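Local coordinates for protein LS-24 (Lathyrus sativus, PDB 3LP9) that probably binds hemin as a monomer and spermine as a dimer, and may take part in the oxidative stress response and polyamine biosynthesis, at residues G173-F178 with F189-Y194. Residues are numbered along the deposited sequence; the frame is centred on the assembly and turned at random.
With CA (calcium ion), chain E.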
ATOM      1  N   GLY A 173      18.261  15.209 -10.419  1.00 15.66           N
ATOM      2  CA  GLY A 173      17.293  14.130 -10.402  1.00 16.05           C
ATOM      3  C   GLY A 173      16.617  13.742 -11.711  1.00 15.87           C
ATOM      4  O   GLY A 173      16.744  14.424 -12.710  1.00 15.91           O
ATOM      5  N   ALA A 174      15.916  12.626 -11.699  1.00 15.77           N
ATOM      6  CA  ALA A 174      15.201  12.168 -12.880  1.00 15.69           C
ATOM      7  C   ALA A 174      13.752  11.702 -12.598  1.00 15.52           C
ATOM      8  O   ALA A 174      13.411  11.241 -11.516  1.00 15.04           O
ATOM      9  CB  ALA A 174      16.023  11.056 -13.553  1.00 16.58           C
ATOM     10  N   ASP A 175      12.895  11.872 -13.593  1.00 15.56           N
ATOM     11  CA  ASP A 175      11.517  11.408 -13.533  1.00 15.25           C
ATOM     12  C   ASP A 175      11.472   9.853 -13.637  1.00 15.48           C
ATOM     13  O   ASP A 175      10.797   9.180 -12.850  1.00 15.86           O
ATOM     14  CB  ASP A 175      10.689  12.062 -14.635  1.00 15.07           C
ATOM     15  CG  ASP A 175      10.231  13.480 -14.295  1.00 16.51           C
ATOM     16  OD1 ASP A 175      10.547  13.949 -13.169  1.00 17.26           O
ATOM     17  OD2 ASP A 175       9.563  14.114 -15.143  1.00 13.84           O
ATOM     18  N   ALA A 176      12.214   9.308 -14.590  1.00 15.13           N
ATOM     19  CA  ALA A 176      12.252   7.884 -14.879  1.00 15.37           C
ATOM     20  C   ALA A 176      13.546   7.538 -15.657  1.00 15.78           C
ATOM     21  O   ALA A 176      14.284   8.432 -16.138  1.00 15.85           O
ATOM     22  CB  ALA A 176      11.100   7.497 -15.691  1.00 14.69           C
ATOM     23  N   ALA A 177      13.770   6.238 -15.843  1.00 15.64           N
ATOM     24  CA  ALA A 177      14.917   5.764 -16.596  1.00 15.45           C
ATOM     25  C   ALA A 177      14.769   4.311 -16.976  1.00 15.11           C
ATOM     26  O   ALA A 177      13.881   3.647 -16.474  1.00 15.72           O
ATOM     27  CB  ALA A 177      16.195   5.994 -15.809  1.00 14.88           C
ATOM     28  N   PHE A 178      15.646   3.826 -17.863  1.00 15.27           N
ATOM     29  CA  PHE A 178      15.762   2.404 -18.217  1.00 15.17           C
ATOM     30  C   PHE A 178      17.002   2.190 -19.101  1.00 14.85           C
ATOM     31  O   PHE A 178      17.289   2.998 -19.921  1.00 14.72           O
ATOM     32  CB  PHE A 178      14.455   1.813 -18.888  1.00 15.34           C
ATOM     33  CG  PHE A 178      14.335   2.091 -20.389  1.00 16.13           C
ATOM     34  CD1 PHE A 178      13.963   3.350 -20.861  1.00 16.29           C
ATOM     35  CD2 PHE A 178      14.623   1.089 -21.321  1.00 16.90           C
ATOM     36  CE1 PHE A 178      13.904   3.587 -22.239  1.00 16.90           C
ATOM     37  CE2 PHE A 178      14.549   1.324 -22.702  1.00 16.24           C
ATOM     38  CZ  PHE A 178      14.200   2.549 -23.160  1.00 15.22           C
ATOM     39  N   PHE A 189      14.683  10.281 -18.214  1.00 16.17           N
ATOM     40  CA  PHE A 189      13.599  11.205 -18.583  1.00 16.17           C
ATOM     41  C   PHE A 189      13.392  12.208 -17.453  1.00 16.59           C
ATOM     42  O   PHE A 189      13.643  11.922 -16.261  1.00 16.27           O
ATOM     43  CB  PHE A 189      12.275  10.456 -18.830  1.00 16.12           C
ATOM     44  CG  PHE A 189      12.356   9.346 -19.867  1.00 15.72           C
ATOM     45  CD1 PHE A 189      12.595   9.625 -21.225  1.00 16.40           C
ATOM     46  CD2 PHE A 189      12.188   8.011 -19.485  1.00 17.27           C
ATOM     47  CE1 PHE A 189      12.664   8.599 -22.169  1.00 14.93           C
ATOM     48  CE2 PHE A 189      12.250   6.959 -20.425  1.00 16.39           C
ATOM     49  CZ  PHE A 189      12.483   7.273 -21.790  1.00 15.79           C
ATOM     50  N   LYS A 190      12.901  13.367 -17.847  1.00 16.11           N
ATOM     51  CA  LYS A 190      12.624  14.446 -16.934  1.00 16.39           C
ATOM     52  C   LYS A 190      11.769  15.412 -17.703  1.00 16.24           C
ATOM     53  O   LYS A 190      12.198  15.970 -18.756  1.00 16.88           O
ATOM     54  CB  LYS A 190      13.912  15.125 -16.476  1.00 16.10           C
ATOM     55  CG  LYS A 190      13.658  16.243 -15.538  1.00 16.58           C
ATOM     56  CD  LYS A 190      14.395  15.960 -14.291  1.00 16.29           C
ATOM     57  CE  LYS A 190      14.287  17.100 -13.351  1.00 17.13           C
ATOM     58  NZ  LYS A 190      15.309  16.958 -12.297  1.00 15.71           N
ATOM     59  N   ASP A 191      10.548  15.574 -17.228  1.00 16.19           N
ATOM     60  CA  ASP A 191       9.538  16.411 -17.928  1.00 16.77           C
ATOM     61  C   ASP A 191       9.423  15.953 -19.380  1.00 16.40           C
ATOM     62  O   ASP A 191       9.213  14.774 -19.628  1.00 17.34           O
ATOM     63  CB  ASP A 191       9.855  17.923 -17.828  1.00 16.49           C
ATOM     64  CG  ASP A 191      10.317  18.315 -16.428  1.00 17.64           C
ATOM     65  OD1 ASP A 191       9.658  17.856 -15.455  1.00 18.39           O
ATOM     66  OD2 ASP A 191      11.357  19.024 -16.292  1.00 18.17           O
ATOM     67  N   ASP A 192       9.480  16.896 -20.318  1.00 16.95           N
ATOM     68  CA  ASP A 192       9.374  16.635 -21.774  1.00 16.01           C
ATOM     69  C   ASP A 192      10.715  16.353 -22.427  1.00 15.75           C
ATOM     70  O   ASP A 192      10.793  16.349 -23.638  1.00 15.59           O
ATOM     71  CB  ASP A 192       8.713  17.823 -22.500  1.00 16.15           C
ATOM     72  CG  ASP A 192       9.429  19.155 -22.262  1.00 15.60           C
ATOM     73  OD1 ASP A 192       9.976  19.422 -21.159  1.00 15.97           O
ATOM     74  OD2 ASP A 192       9.459  19.945 -23.206  1.00 15.91           O
ATOM     75  N   HIS A 193      11.746  16.155 -21.601  1.00 15.66           N
ATOM     76  CA  HIS A 193      13.132  15.941 -22.007  1.00 16.01           C
ATOM     77  C   HIS A 193      13.671  14.573 -21.692  1.00 16.13           C
ATOM     78  O   HIS A 193      13.204  13.906 -20.752  1.00 17.02           O
ATOM     79  CB  HIS A 193      14.047  16.940 -21.281  1.00 16.81           C
ATOM     80  CG  HIS A 193      13.801  18.369 -21.685  1.00 17.77           C
ATOM     81  ND1 HIS A 193      12.867  19.175 -21.051  1.00 16.29           N
ATOM     82  CD2 HIS A 193      14.348  19.113 -22.680  1.00 17.03           C
ATOM     83  CE1 HIS A 193      12.875  20.362 -21.628  1.00 17.48           C
ATOM     84  NE2 HIS A 193      13.755  20.344 -22.621  1.00 16.84           N
ATOM     85  N   TYR A 194      14.675  14.165 -22.453  1.00 15.73           N
ATOM     86  CA  TYR A 194      15.282  12.849 -22.252  1.00 16.19           C
ATOM     87  C   TYR A 194      16.795  13.072 -22.504  1.00 16.29           C
ATOM     88  O   TYR A 194      17.219  14.020 -23.203  1.00 16.99           O
ATOM     89  CB  TYR A 194      14.686  11.783 -23.230  1.00 15.72           C
ATOM     90  CG  TYR A 194      15.235  11.919 -24.642  1.00 14.96           C
ATOM     91  CD1 TYR A 194      14.675  12.828 -25.532  1.00 15.99           C
ATOM     92  CD2 TYR A 194      16.361  11.197 -25.047  1.00 13.93           C
ATOM     93  CE1 TYR A 194      15.247  13.043 -26.819  1.00 15.60           C
ATOM     94  CE2 TYR A 194      16.924  11.368 -26.305  1.00 13.89           C
ATOM     95  CZ  TYR A 194      16.383  12.273 -27.188  1.00 15.05           C
ATOM     96  OH  TYR A 194      16.955  12.465 -28.430  1.00 14.44           O
TER
HETATM   97 CA    CA E 310       9.399   8.407 -10.883  1.00 15.49          CA
HETATM   98  O   HOH W   1       7.671  16.016 -14.843  1.00 15.41           O
HETATM   99  O   HOH W   2      10.247  16.760 -12.869  1.00 16.57           O
HETATM  100  O   HOH W   3       8.631   8.457  -8.095  1.00 14.97           O
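F189 pairs with two residues of the incoming strand at once, D175 and A176, which makes a classic beta bulge and shows how a strand can enter its sheet while offering a carbonyl to a metal. The O of F189 accepts a hydrogen bond from the N of D175 (2.8 Å) and a weak one from the N of A176, while the N of F189 returns a nearly straight bond (170°) to the O of A176. With its chain turned at the bulge, D175 gives its own backbone O to the calcium ion at 2.5 Å, beside the carbonyls of N7, D65 and D121 in the central channel of the hemopexin propeller.

The apolar end is tightly packed. CD2 of F189 lies 4.0 Å from CB of A176, which sits at the ring's edge, and CZ of F189 approaches the edge of the F178 ring at CE1. Towards the 190-193 turn, a type II' beta turn, the contact becomes polar and watery. CG of D175 lies anti to its carbonyl carbon (chi1 -81°), which carries OD2 to within 2.7 Å of the N of D191; this donor comes from above the carboxylate plane. Two waters bridge the carboxylates of D175 and D191, probably easing the repulsion between them.

K190, bent at chi2 (123°), brings NZ over the carbonyl of G173, 2.9 Å from its O and well above the carbonyl plane; NZ also bonds to the O of I169. A methionine in place of K190 would probably leave both carbonyl oxygens without this shared donor and the loop before the strand less firmly held.

Strands 176-179 and 185-190 form the hairpin that begins this four-stranded blade, with I6 of strand 6-11 against A176 and F189, and I214 of helix 214-217 also packing on F189.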